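PDB 4PF1: peptidase S15/CocE/NonD from Thaumarchaeota archaeon SCGC AB-539-E09, which probably acts as a serine aminopeptidase of the alpha/beta-hydrolase fold, splitting residues from the amino-terminal ends of peptides. Local coordinates for residues A[181-186]-A[285-290]; A[187-192]-A[274-279]; A[320-325]-A[374-379]. All coordinates share one frame; numbering follows the deposited sequence.

Contact 1 of 3, residues A[181-186]-A[285-290]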
ATOM      1  N   VAL A 181      28.094  28.241  11.545  1.00 16.62           N
ATOM      2  CA  VAL A 181      26.697  27.909  11.868  1.00 15.99           C
ATOM      3  C   VAL A 181      25.941  27.465  10.602  1.00 19.62           C
ATOM      4  O   VAL A 181      26.192  27.986   9.512  1.00 19.48           O
ATOM      5  CB  VAL A 181      25.919  29.040  12.609  1.00 19.74           C
ATOM      6  CG1 VAL A 181      26.356  29.166  14.066  1.00 19.64           C
ATOM      7  CG2 VAL A 181      26.025  30.375  11.879  1.00 19.90           C
ATOM      8  N   VAL A 182      25.018  26.495  10.755  1.00 15.52           N
ATOM      9  CA  VAL A 182      24.173  26.012   9.661  1.00 14.86           C
ATOM     10  C   VAL A 182      22.688  26.053  10.127  1.00 18.38           C
ATOM     11  O   VAL A 182      22.133  25.022  10.533  1.00 18.09           O
ATOM     12  CB  VAL A 182      24.591  24.608   9.116  1.00 18.51           C
ATOM     13  CG1 VAL A 182      23.757  24.223   7.894  1.00 18.05           C
ATOM     14  CG2 VAL A 182      26.079  24.555   8.775  1.00 18.73           C
ATOM     15  N   PRO A 183      22.033  27.241  10.108  1.00 14.28           N
ATOM     16  CA  PRO A 183      20.625  27.288  10.528  1.00 13.37           C
ATOM     17  C   PRO A 183      19.667  26.829   9.410  1.00 15.55           C
ATOM     18  O   PRO A 183      19.634  27.423   8.328  1.00 14.84           O
ATOM     19  CB  PRO A 183      20.417  28.757  10.910  1.00 15.31           C
ATOM     20  CG  PRO A 183      21.437  29.516  10.126  1.00 20.09           C
ATOM     21  CD  PRO A 183      22.523  28.572   9.687  1.00 15.91           C
ATOM     22  N   PHE A 184      18.928  25.732   9.663  1.00 11.48           N
ATOM     23  CA  PHE A 184      17.924  25.187   8.739  1.00 11.09           C
ATOM     24  C   PHE A 184      16.550  25.724   9.083  1.00 16.28           C
ATOM     25  O   PHE A 184      16.223  25.831  10.266  1.00 16.08           O
ATOM     26  CB  PHE A 184      17.872  23.648   8.813  1.00 12.62           C
ATOM     27  CG  PHE A 184      19.055  22.861   8.306  1.00 14.07           C
ATOM     28  CD1 PHE A 184      20.134  22.586   9.140  1.00 17.00           C
ATOM     29  CD2 PHE A 184      19.021  22.257   7.055  1.00 16.22           C
ATOM     30  CE1 PHE A 184      21.193  21.786   8.701  1.00 17.94           C
ATOM     31  CE2 PHE A 184      20.086  21.466   6.611  1.00 18.93           C
ATOM     32  CZ  PHE A 184      21.163  21.233   7.439  1.00 17.03           C
ATOM     33  N   ALA A 185      15.739  26.055   8.064  1.00 14.54           N
ATOM     34  CA  ALA A 185      14.332  26.482   8.198  1.00 14.82           C
ATOM     35  C   ALA A 185      14.033  27.163   9.561  1.00 19.06           C
ATOM     36  O   ALA A 185      13.103  26.761  10.263  1.00 17.94           O
ATOM     37  CB  ALA A 185      13.432  25.269   8.024  1.00 15.16           C
ATOM     38  N   SER A 186      14.837  28.175   9.925  1.00 16.17           N
ATOM     39  CA  SER A 186      14.786  28.844  11.225  1.00 16.34           C
ATOM     40  C   SER A 186      13.513  29.643  11.480  1.00 19.51           C
ATOM     41  O   SER A 186      12.904  30.180  10.549  1.00 18.73           O
ATOM     42  CB  SER A 186      15.984  29.774  11.383  1.00 20.53           C
ATOM     43  OG  SER A 186      17.200  29.048  11.327  1.00 30.79           O
ATOM     44  N   VAL A 285      30.534  35.262  12.331  1.00 27.27           N
ATOM     45  CA  VAL A 285      30.491  33.803  12.212  1.00 25.82           C
ATOM     46  C   VAL A 285      30.024  33.384  10.799  1.00 27.16           C
ATOM     47  O   VAL A 285      28.966  33.840  10.352  1.00 26.69           O
ATOM     48  CB  VAL A 285      29.581  33.183  13.318  1.00 29.42           C
ATOM     49  CG1 VAL A 285      29.603  31.655  13.273  1.00 28.59           C
ATOM     50  CG2 VAL A 285      29.978  33.685  14.707  1.00 29.77           C
ATOM     51  N   PRO A 286      30.777  32.487  10.101  1.00 21.68           N
ATOM     52  CA  PRO A 286      30.315  32.002   8.783  1.00 21.11           C
ATOM     53  C   PRO A 286      28.963  31.297   8.903  1.00 23.62           C
ATOM     54  O   PRO A 286      28.759  30.497   9.820  1.00 21.77           O
ATOM     55  CB  PRO A 286      31.423  31.034   8.348  1.00 23.00           C
ATOM     56  CG  PRO A 286      32.605  31.398   9.180  1.00 27.81           C
ATOM     57  CD  PRO A 286      32.054  31.858  10.483  1.00 23.32           C
ATOM     58  N   MET A 287      28.028  31.645   8.012  1.00 20.91           N
ATOM     59  CA  MET A 287      26.658  31.153   8.050  1.00 20.57           C
ATOM     60  C   MET A 287      26.252  30.489   6.745  1.00 22.76           C
ATOM     61  O   MET A 287      26.453  31.052   5.665  1.00 22.82           O
ATOM     62  CB  MET A 287      25.709  32.327   8.349  1.00 23.48           C
ATOM     63  CG  MET A 287      24.389  31.920   8.969  1.00 27.46           C
ATOM     64  SD  MET A 287      23.327  33.350   9.334  1.00 32.78           S
ATOM     65  CE  MET A 287      24.364  34.252  10.507  1.00 30.14           C
ATOM     66  N   LEU A 288      25.637  29.311   6.856  1.00 17.39           N
ATOM     67  CA  LEU A 288      25.078  28.575   5.732  1.00 16.46           C
ATOM     68  C   LEU A 288      23.562  28.472   5.953  1.00 19.33           C
ATOM     69  O   LEU A 288      23.091  27.567   6.648  1.00 18.28           O
ATOM     70  CB  LEU A 288      25.750  27.187   5.595  1.00 16.32           C
ATOM     71  CG  LEU A 288      25.350  26.314   4.383  1.00 20.31           C
ATOM     72  CD1 LEU A 288      25.766  26.959   3.061  1.00 20.30           C
ATOM     73  CD2 LEU A 288      25.971  24.931   4.487  1.00 21.35           C
ATOM     74  N   ILE A 289      22.813  29.460   5.437  1.00 15.65           N
ATOM     75  CA  ILE A 289      21.358  29.517   5.602  1.00 15.11           C
ATOM     76  C   ILE A 289      20.706  28.518   4.646  1.00 18.19           C
ATOM     77  O   ILE A 289      20.892  28.608   3.433  1.00 17.50           O
ATOM     78  CB  ILE A 289      20.797  30.958   5.416  1.00 18.32           C
ATOM     79  CG1 ILE A 289      21.625  31.996   6.220  1.00 18.96           C
ATOM     80  CG2 ILE A 289      19.309  31.008   5.800  1.00 18.25           C
ATOM     81  CD1 ILE A 289      21.476  33.445   5.750  1.00 26.10           C
ATOM     82  N   VAL A 290      19.964  27.555   5.205  1.00 14.78           N
ATOM     83  CA  VAL A 290      19.321  26.493   4.434  1.00 14.08           C
ATOM     84  C   VAL A 290      17.804  26.633   4.516  1.00 17.72           C
ATOM     85  O   VAL A 290      17.208  26.420   5.578  1.00 17.79           O
ATOM     86  CB  VAL A 290      19.786  25.083   4.893  1.00 17.73           C
ATOM     87  CG1 VAL A 290      19.455  24.031   3.846  1.00 17.33           C
ATOM     88  CG2 VAL A 290      21.276  25.065   5.221  1.00 17.59           C
TER
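The carbonyl oxygen of Val290 is held by the N-H of Ala185, just past the end of strand 178-184, with Ala185 N at 2.9 Å from Val290 O and almost in line with the C=O, and is more weakly approached by the CA-H of Phe184, whose CA lies 3.5 Å away. Three more backbone bonds join the two segments, Val181 N to Pro286 O, Leu288 N to Val181 O and Val290 N to Pro183 O. The parallel ladder misses one rung, because Pro183 has no N-H to offer; its CD sits 3.3 Å from Leu288 O instead. Val181 CG2 packs on Met287 CG at 3.7 Å, on the side covered by helices 162-169 and 301-309. On the other side CG2 of Val290 rests over a face of the Phe184 ring, 4.2 Å from its centroid, and also touches Val182 CG1. With CG anti to the carbonyl carbon (chi1 -68°), the ring lies alongside Val290 and reaches Phe351 and Met356. An exchange of Phe184 for alanine would probably leave Val290 CG2 without its aromatic partner and open a gap beneath helix 347-365. Such adjacent parallel strands form the centre of an alpha/beta-hydrolase sheet, with Ala185 touching Asp295 and His328 of a probable catalytic triad.

Contact 2 of 3, residues A[187-192]-A[274-279]; sequences MVDGWM and MDKMLA
The carboxylates of Asp189 and Asp275 approach each other through a shared water. Asp189 OD1 accepts two backbone N-H groups from its own loop: Met192 N comes from above the carboxylate plane at 3.1 Å, while OD1 receives Trp191 N on its anti lone pair, the Trp191 bond making an Asx turn and the Met192 bond extending it to an Asx motif; together they would fix the rotation of the group. OD2, the other oxygen, faces the helix. Water 1 donates to Asp189 OD2 and to Asp275 OD1, 2.7 Å from each, bridging two oxygens 4.4 Å apart. Any repulsion is probably eased by the lysines: Lys276 NZ, at 4.1 Å too far from Asp189 OD2 for a salt bridge, makes a long one with Asp275 OD2, which Lys304 also bridges; Tyr265 OH is hydrogen-bonded to Asp189 OD2. Met274 N donates almost straight (176°) to Val188 O at 3.0 Å, although tilted out of the carbonyl plane. The valine's CG1, anti to the backbone N (chi1 168°), packs 3.8 Å from Met274 CB. The loop leaving strand 178-184 thus meets the last helix before strand 287-292, closing an insertion rich in helices, consistent with the cap region of S15/CocE hydrolases.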
ATOM      1  N   MET A 187      13.144  29.753  12.772  1.00 15.70           N
ATOM      2  CA  MET A 187      12.052  30.600  13.237  1.00 15.12           C
ATOM      3  C   MET A 187      12.608  32.021  13.287  1.00 19.28           C
ATOM      4  O   MET A 187      13.539  32.281  14.055  1.00 19.75           O
ATOM      5  CB  MET A 187      11.551  30.137  14.625  1.00 17.19           C
ATOM      6  CG  MET A 187      10.947  28.736  14.630  1.00 19.84           C
ATOM      7  SD  MET A 187      10.504  28.141  16.290  1.00 23.09           S
ATOM      8  CE  MET A 187       9.155  29.199  16.660  1.00 20.03           C
ATOM      9  N   VAL A 188      12.143  32.903  12.392  1.00 15.14           N
ATOM     10  CA  VAL A 188      12.691  34.263  12.287  1.00 15.01           C
ATOM     11  C   VAL A 188      11.637  35.302  12.675  1.00 18.76           C
ATOM     12  O   VAL A 188      11.900  36.142  13.538  1.00 18.71           O
ATOM     13  CB  VAL A 188      13.284  34.511  10.873  1.00 18.46           C
ATOM     14  CG1 VAL A 188      13.596  35.986  10.629  1.00 18.61           C
ATOM     15  CG2 VAL A 188      14.526  33.655  10.654  1.00 18.21           C
ATOM     16  N   ASP A 189      10.462  35.260  12.037  1.00 14.77           N
ATOM     17  CA  ASP A 189       9.387  36.178  12.374  1.00 14.75           C
ATOM     18  C   ASP A 189       8.075  35.413  12.439  1.00 18.84           C
ATOM     19  O   ASP A 189       7.468  35.115  11.404  1.00 18.21           O
ATOM     20  CB  ASP A 189       9.313  37.357  11.385  1.00 16.25           C
ATOM     21  CG  ASP A 189       8.617  38.588  11.945  1.00 21.90           C
ATOM     22  OD1 ASP A 189       7.585  38.428  12.637  1.00 22.42           O
ATOM     23  OD2 ASP A 189       9.059  39.712  11.630  1.00 22.88           O
ATOM     24  N   GLY A 190       7.658  35.105  13.667  1.00 15.41           N
ATOM     25  CA  GLY A 190       6.447  34.348  13.958  1.00 15.07           C
ATOM     26  C   GLY A 190       5.151  35.048  13.600  1.00 18.99           C
ATOM     27  O   GLY A 190       4.102  34.407  13.553  1.00 18.84           O
ATOM     28  N   TRP A 191       5.211  36.364  13.339  1.00 15.37           N
ATOM     29  CA  TRP A 191       4.036  37.157  12.980  1.00 14.81           C
ATOM     30  C   TRP A 191       3.997  37.437  11.478  1.00 19.66           C
ATOM     31  O   TRP A 191       2.937  37.300  10.862  1.00 18.81           O
ATOM     32  CB  TRP A 191       4.018  38.476  13.767  1.00 13.46           C
ATOM     33  CG  TRP A 191       2.697  39.191  13.751  1.00 14.17           C
ATOM     34  CD1 TRP A 191       1.758  39.195  14.739  1.00 17.09           C
ATOM     35  CD2 TRP A 191       2.190  40.040  12.712  1.00 13.85           C
ATOM     36  NE1 TRP A 191       0.695  39.988  14.379  1.00 16.55           N
ATOM     37  CE2 TRP A 191       0.933  40.520  13.140  1.00 17.80           C
ATOM     38  CE3 TRP A 191       2.672  40.436  11.451  1.00 14.79           C
ATOM     39  CZ2 TRP A 191       0.161  41.391  12.362  1.00 17.21           C
ATOM     40  CZ3 TRP A 191       1.898  41.282  10.677  1.00 16.20           C
ATOM     41  CH2 TRP A 191       0.661  41.753  11.133  1.00 16.98           C
ATOM     42  N   MET A 192       5.136  37.879  10.896  1.00 17.36           N
ATOM     43  CA  MET A 192       5.204  38.237   9.477  1.00 17.42           C
ATOM     44  C   MET A 192       4.892  37.059   8.556  1.00 20.89           C
ATOM     45  O   MET A 192       4.099  37.221   7.631  1.00 20.94           O
ATOM     46  CB  MET A 192       6.559  38.862   9.108  1.00 19.94           C
ATOM     47  CG  MET A 192       6.643  40.361   9.397  1.00 24.02           C
ATOM     48  SD  MET A 192       5.353  41.384   8.614  1.00 28.31           S
ATOM     49  CE  MET A 192       5.718  41.109   6.876  1.00 25.05           C
ATOM     50  N   MET A 274      14.112  38.129  14.075  1.00 18.84           N
ATOM     51  CA  MET A 274      15.506  37.688  14.003  1.00 18.55           C
ATOM     52  C   MET A 274      16.297  38.353  12.881  1.00 22.15           C
ATOM     53  O   MET A 274      17.488  38.591  13.053  1.00 21.27           O
ATOM     54  CB  MET A 274      15.583  36.162  13.876  1.00 20.47           C
ATOM     55  CG  MET A 274      15.083  35.440  15.112  1.00 24.07           C
ATOM     56  SD  MET A 274      15.983  35.940  16.601  1.00 29.01           S
ATOM     57  CE  MET A 274      17.388  34.817  16.496  1.00 25.63           C
ATOM     58  N   ASP A 275      15.642  38.660  11.743  1.00 18.80           N
ATOM     59  CA  ASP A 275      16.289  39.347  10.621  1.00 18.87           C
ATOM     60  C   ASP A 275      16.649  40.788  11.016  1.00 24.58           C
ATOM     61  O   ASP A 275      17.754  41.245  10.730  1.00 24.71           O
ATOM     62  CB  ASP A 275      15.383  39.332   9.369  1.00 19.72           C
ATOM     63  CG  ASP A 275      14.049  40.032   9.545  1.00 23.11           C
ATOM     64  OD1 ASP A 275      13.286  39.639  10.457  1.00 23.35           O
ATOM     65  OD2 ASP A 275      13.767  40.968   8.772  1.00 25.23           O
ATOM     66  N   LYS A 276      15.730  41.478  11.716  1.00 22.11           N
ATOM     67  CA  LYS A 276      15.924  42.857  12.162  1.00 22.83           C
ATOM     68  C   LYS A 276      16.944  42.914  13.311  1.00 28.20           C
ATOM     69  O   LYS A 276      17.794  43.809  13.326  1.00 28.20           O
ATOM     70  CB  LYS A 276      14.582  43.485  12.572  1.00 24.85           C
ATOM     71  CG  LYS A 276      13.643  43.716  11.388  1.00 35.68           C
ATOM     72  CD  LYS A 276      12.223  44.052  11.830  1.00 46.24           C
ATOM     73  CE  LYS A 276      11.286  44.275  10.662  1.00 58.88           C
ATOM     74  NZ  LYS A 276      10.929  43.002   9.974  1.00 67.71           N
ATOM     75  N   MET A 277      16.898  41.920  14.230  1.00 25.40           N
ATOM     76  CA  MET A 277      17.816  41.805  15.369  1.00 26.13           C
ATOM     77  C   MET A 277      19.266  41.531  14.892  1.00 29.40           C
ATOM     78  O   MET A 277      20.173  42.271  15.272  1.00 29.87           O
ATOM     79  CB  MET A 277      17.334  40.703  16.339  1.00 28.59           C
ATOM     80  CG  MET A 277      18.063  40.690  17.677  1.00 33.26           C
ATOM     81  SD  MET A 277      19.589  39.705  17.650  1.00 38.14           S
ATOM     82  CE  MET A 277      18.917  38.060  17.847  1.00 34.23           C
ATOM     83  N   LEU A 278      19.476  40.479  14.060  1.00 24.56           N
ATOM     84  CA  LEU A 278      20.810  40.111  13.545  1.00 24.18           C
ATOM     85  C   LEU A 278      21.440  41.222  12.684  1.00 27.33           C
ATOM     86  O   LEU A 278      22.670  41.318  12.619  1.00 26.27           O
ATOM     87  CB  LEU A 278      20.755  38.800  12.740  1.00 23.62           C
ATOM     88  CG  LEU A 278      20.710  37.508  13.561  1.00 27.95           C
ATOM     89  CD1 LEU A 278      20.058  36.396  12.782  1.00 27.52           C
ATOM     90  CD2 LEU A 278      22.096  37.080  13.988  1.00 30.44           C
ATOM     91  N   ALA A 279      20.601  42.062  12.039  1.00 23.95           N
ATOM     92  CA  ALA A 279      21.064  43.182  11.214  1.00 24.61           C
ATOM     93  C   ALA A 279      21.714  44.269  12.072  1.00 29.41           C
ATOM     94  O   ALA A 279      22.618  44.954  11.600  1.00 29.80           O
ATOM     95  CB  ALA A 279      19.904  43.764  10.423  1.00 25.29           C
TER
HETATM   96  O   HOH W   1      10.764  40.207   9.651  1.00 10.93           O

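Contact 3 of 3, residues A[320-325]-A[374-379]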
ATOM      1  N   HIS A 320      26.101  32.420   3.051  1.00 21.88           N
ATOM      2  CA  HIS A 320      25.709  31.575   1.922  1.00 21.03           C
ATOM      3  C   HIS A 320      24.245  31.180   2.085  1.00 23.19           C
ATOM      4  O   HIS A 320      23.834  30.812   3.184  1.00 22.35           O
ATOM      5  CB  HIS A 320      26.589  30.321   1.827  1.00 21.83           C
ATOM      6  CG  HIS A 320      28.054  30.605   1.752  1.00 26.15           C
ATOM      7  ND1 HIS A 320      28.693  30.773   0.538  1.00 28.51           N
ATOM      8  CD2 HIS A 320      28.962  30.728   2.746  1.00 28.26           C
ATOM      9  CE1 HIS A 320      29.964  30.993   0.831  1.00 28.44           C
ATOM     10  NE2 HIS A 320      30.172  30.979   2.149  1.00 28.70           N
ATOM     11  N   PHE A 321      23.457  31.260   1.002  1.00 19.10           N
ATOM     12  CA  PHE A 321      22.042  30.894   1.037  1.00 17.82           C
ATOM     13  C   PHE A 321      21.768  29.697   0.128  1.00 20.06           C
ATOM     14  O   PHE A 321      22.109  29.722  -1.054  1.00 19.59           O
ATOM     15  CB  PHE A 321      21.159  32.098   0.649  1.00 19.55           C
ATOM     16  CG  PHE A 321      19.666  31.858   0.556  1.00 20.79           C
ATOM     17  CD1 PHE A 321      18.989  31.166   1.555  1.00 23.98           C
ATOM     18  CD2 PHE A 321      18.925  32.397  -0.490  1.00 23.25           C
ATOM     19  CE1 PHE A 321      17.609  30.959   1.474  1.00 24.70           C
ATOM     20  CE2 PHE A 321      17.544  32.198  -0.567  1.00 25.87           C
ATOM     21  CZ  PHE A 321      16.895  31.480   0.414  1.00 23.76           C
ATOM     22  N   VAL A 322      21.171  28.642   0.700  1.00 15.64           N
ATOM     23  CA  VAL A 322      20.801  27.424  -0.020  1.00 14.86           C
ATOM     24  C   VAL A 322      19.278  27.291   0.022  1.00 16.90           C
ATOM     25  O   VAL A 322      18.689  27.308   1.102  1.00 15.63           O
ATOM     26  CB  VAL A 322      21.513  26.151   0.533  1.00 18.74           C
ATOM     27  CG1 VAL A 322      21.114  24.907  -0.263  1.00 18.44           C
ATOM     28  CG2 VAL A 322      23.029  26.319   0.533  1.00 18.85           C
ATOM     29  N   LEU A 323      18.646  27.202  -1.159  1.00 13.23           N
ATOM     30  CA  LEU A 323      17.198  27.069  -1.291  1.00 12.78           C
ATOM     31  C   LEU A 323      16.874  25.793  -2.078  1.00 16.68           C
ATOM     32  O   LEU A 323      17.051  25.749  -3.300  1.00 17.11           O
ATOM     33  CB  LEU A 323      16.617  28.332  -1.969  1.00 12.92           C
ATOM     34  CG  LEU A 323      15.088  28.503  -2.012  1.00 16.46           C
ATOM     35  CD1 LEU A 323      14.470  28.481  -0.608  1.00 15.96           C
ATOM     36  CD2 LEU A 323      14.728  29.795  -2.691  1.00 18.01           C
ATOM     37  N   GLY A 324      16.486  24.747  -1.352  1.00 13.01           N
ATOM     38  CA  GLY A 324      16.182  23.440  -1.928  1.00 12.66           C
ATOM     39  C   GLY A 324      14.703  23.162  -2.136  1.00 15.52           C
ATOM     40  O   GLY A 324      13.855  23.909  -1.640  1.00 14.30           O
ATOM     41  N   PRO A 325      14.358  22.064  -2.867  1.00 12.14           N
ATOM     42  CA  PRO A 325      12.932  21.743  -3.098  1.00 11.76           C
ATOM     43  C   PRO A 325      12.376  20.966  -1.912  1.00 15.68           C
ATOM     44  O   PRO A 325      11.947  19.811  -2.038  1.00 15.21           O
ATOM     45  CB  PRO A 325      12.989  20.890  -4.366  1.00 13.75           C
ATOM     46  CG  PRO A 325      14.292  20.141  -4.238  1.00 18.06           C
ATOM     47  CD  PRO A 325      15.245  21.049  -3.480  1.00 13.66           C
ATOM     48  N   ARG A 374      27.256  32.190  -3.585  1.00 21.90           N
ATOM     49  CA  ARG A 374      26.499  33.083  -2.711  1.00 21.34           C
ATOM     50  C   ARG A 374      25.103  32.499  -2.501  1.00 23.27           C
ATOM     51  O   ARG A 374      24.621  32.435  -1.370  1.00 22.70           O
ATOM     52  CB  ARG A 374      26.414  34.488  -3.340  1.00 22.84           C
ATOM     53  CG  ARG A 374      25.858  35.573  -2.413  1.00 32.54           C
ATOM     54  CD  ARG A 374      26.938  36.308  -1.623  1.00 43.16           C
ATOM     55  NE  ARG A 374      28.109  36.657  -2.436  1.00 50.99           N
ATOM     56  CZ  ARG A 374      28.223  37.771  -3.155  1.00 62.07           C
ATOM     57  NH1 ARG A 374      29.322  38.003  -3.860  1.00 45.17           N
ATOM     58  NH2 ARG A 374      27.233  38.658  -3.181  1.00 49.18           N
ATOM     59  N   VAL A 375      24.481  32.028  -3.602  1.00 18.35           N
ATOM     60  CA  VAL A 375      23.154  31.423  -3.592  1.00 16.93           C
ATOM     61  C   VAL A 375      23.190  30.089  -4.360  1.00 19.46           C
ATOM     62  O   VAL A 375      23.678  30.024  -5.492  1.00 19.04           O
ATOM     63  CB  VAL A 375      22.060  32.390  -4.144  1.00 20.69           C
ATOM     64  CG1 VAL A 375      20.708  31.690  -4.280  1.00 19.98           C
ATOM     65  CG2 VAL A 375      21.928  33.632  -3.264  1.00 20.80           C
ATOM     66  N   LEU A 376      22.701  29.029  -3.715  1.00 14.54           N
ATOM     67  CA  LEU A 376      22.580  27.703  -4.299  1.00 13.63           C
ATOM     68  C   LEU A 376      21.092  27.389  -4.350  1.00 15.73           C
ATOM     69  O   LEU A 376      20.466  27.200  -3.308  1.00 14.14           O
ATOM     70  CB  LEU A 376      23.380  26.673  -3.470  1.00 13.65           C
ATOM     71  CG  LEU A 376      23.493  25.247  -4.030  1.00 18.15           C
ATOM     72  CD1 LEU A 376      24.169  25.229  -5.404  1.00 18.39           C
ATOM     73  CD2 LEU A 376      24.257  24.360  -3.074  1.00 20.65           C
ATOM     74  N   SER A 377      20.500  27.491  -5.547  1.00 12.10           N
ATOM     75  CA  SER A 377      19.059  27.345  -5.718  1.00 11.24           C
ATOM     76  C   SER A 377      18.697  26.154  -6.593  1.00 14.88           C
ATOM     77  O   SER A 377      19.246  25.988  -7.686  1.00 14.03           O
ATOM     78  CB  SER A 377      18.470  28.625  -6.307  1.00 13.58           C
ATOM     79  OG  SER A 377      17.108  28.473  -6.672  1.00 19.10           O
ATOM     80  N   TYR A 378      17.756  25.334  -6.113  1.00 11.96           N
ATOM     81  CA  TYR A 378      17.238  24.208  -6.880  1.00 11.73           C
ATOM     82  C   TYR A 378      16.003  24.668  -7.614  1.00 16.02           C
ATOM     83  O   TYR A 378      15.063  25.178  -6.995  1.00 15.53           O
ATOM     84  CB  TYR A 378      16.925  23.011  -5.976  1.00 12.24           C
ATOM     85  CG  TYR A 378      16.523  21.754  -6.725  1.00 13.53           C
ATOM     86  CD1 TYR A 378      15.219  21.579  -7.187  1.00 15.46           C
ATOM     87  CD2 TYR A 378      17.424  20.710  -6.905  1.00 14.24           C
ATOM     88  CE1 TYR A 378      14.833  20.408  -7.839  1.00 15.75           C
ATOM     89  CE2 TYR A 378      17.051  19.535  -7.559  1.00 14.81           C
ATOM     90  CZ  TYR A 378      15.750  19.385  -8.017  1.00 20.00           C
ATOM     91  OH  TYR A 378      15.368  18.218  -8.626  1.00 18.61           O
ATOM     92  N   GLU A 379      16.007  24.506  -8.934  1.00 13.19           N
ATOM     93  CA  GLU A 379      14.899  24.909  -9.784  1.00 12.70           C
ATOM     94  C   GLU A 379      13.981  23.724 -10.034  1.00 16.30           C
ATOM     95  O   GLU A 379      14.410  22.728 -10.623  1.00 15.71           O
ATOM     96  CB  GLU A 379      15.432  25.481 -11.109  1.00 14.40           C
ATOM     97  CG  GLU A 379      14.369  26.116 -11.992  1.00 21.60           C
ATOM     98  CD  GLU A 379      14.875  26.649 -13.320  1.00 37.87           C
ATOM     99  OE1 GLU A 379      16.012  26.304 -13.717  1.00 27.82           O
ATOM    100  OE2 GLU A 379      14.126  27.408 -13.973  1.00 28.66           O
TER
HETATM  101  O   HOH W   2      15.485  27.014  -5.032  1.00  9.82           O
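Val322 and Leu376 make the apolar centre, lying side by side and pointing the same way, with Val322 CG2 at 4.0 Å from Leu376 CB. Phe351 and Val355 of helix 347-365 cover this face together with Trp385. On the reverse face Phe321 meets Val375 more loosely, CD2 to CG1 4.2 Å, the methyl approaching the ring obliquely, while Tyr306 lies against the phenylalanine ring. Toward the ends of the strands, Pro325 CG sits over one face of the Tyr378 ring, 3.7 Å from the centroid and 21° off its normal, a CH-pi contact. The tyrosine's CG is anti to its own N (chi1 -174°), which brings the ring's face under the proline, the two side chains crossing at about a right angle, and its hydroxyl is hydrogen-bonded to Asn383 OD1 and the backbone N of Glu344. The two strands are successive parallel members of the alpha/beta-hydrolase sheet, joined by a beta-alpha-beta crossover through helix 347-365. Between them backbone bonds alternate regularly: Phe321 N to Arg374 O, Leu376 N to Phe321 O at 2.8 Å, Leu323 N to Leu376 O, and Tyr378 N to Leu323 O at 2.9 Å. Leu323 O accepts a further hydrogen, from water 2 at 2.7 Å. That water also donates to Tyr378 O and accepts from Ser377 OG, which also bonds to Ser563. At the opposite end, His320 ND1 bonds to Pro373 O.

All three contacts are buried, yet they differ in kind. Contacts 1 and 3 belong to the same central sheet: strands 287-292 and 319-324 are neighbours, and probable hydrogen bonds from Ile289 O to Val322 N and from His320 O to Ile289 N join the two contacts. Both rest on backbone ladders flanked by apolar faces, one interrupted by a proline, the other regular. Contact 2 continues the chain directly beyond residues 181-186 and is nested in the loop that contact 1 closes; there loop meets helix, and a single backbone bond and a valine contact are joined by a water bridging two carboxylates, with lysines nearby. Contacts 2 and 3 do not touch.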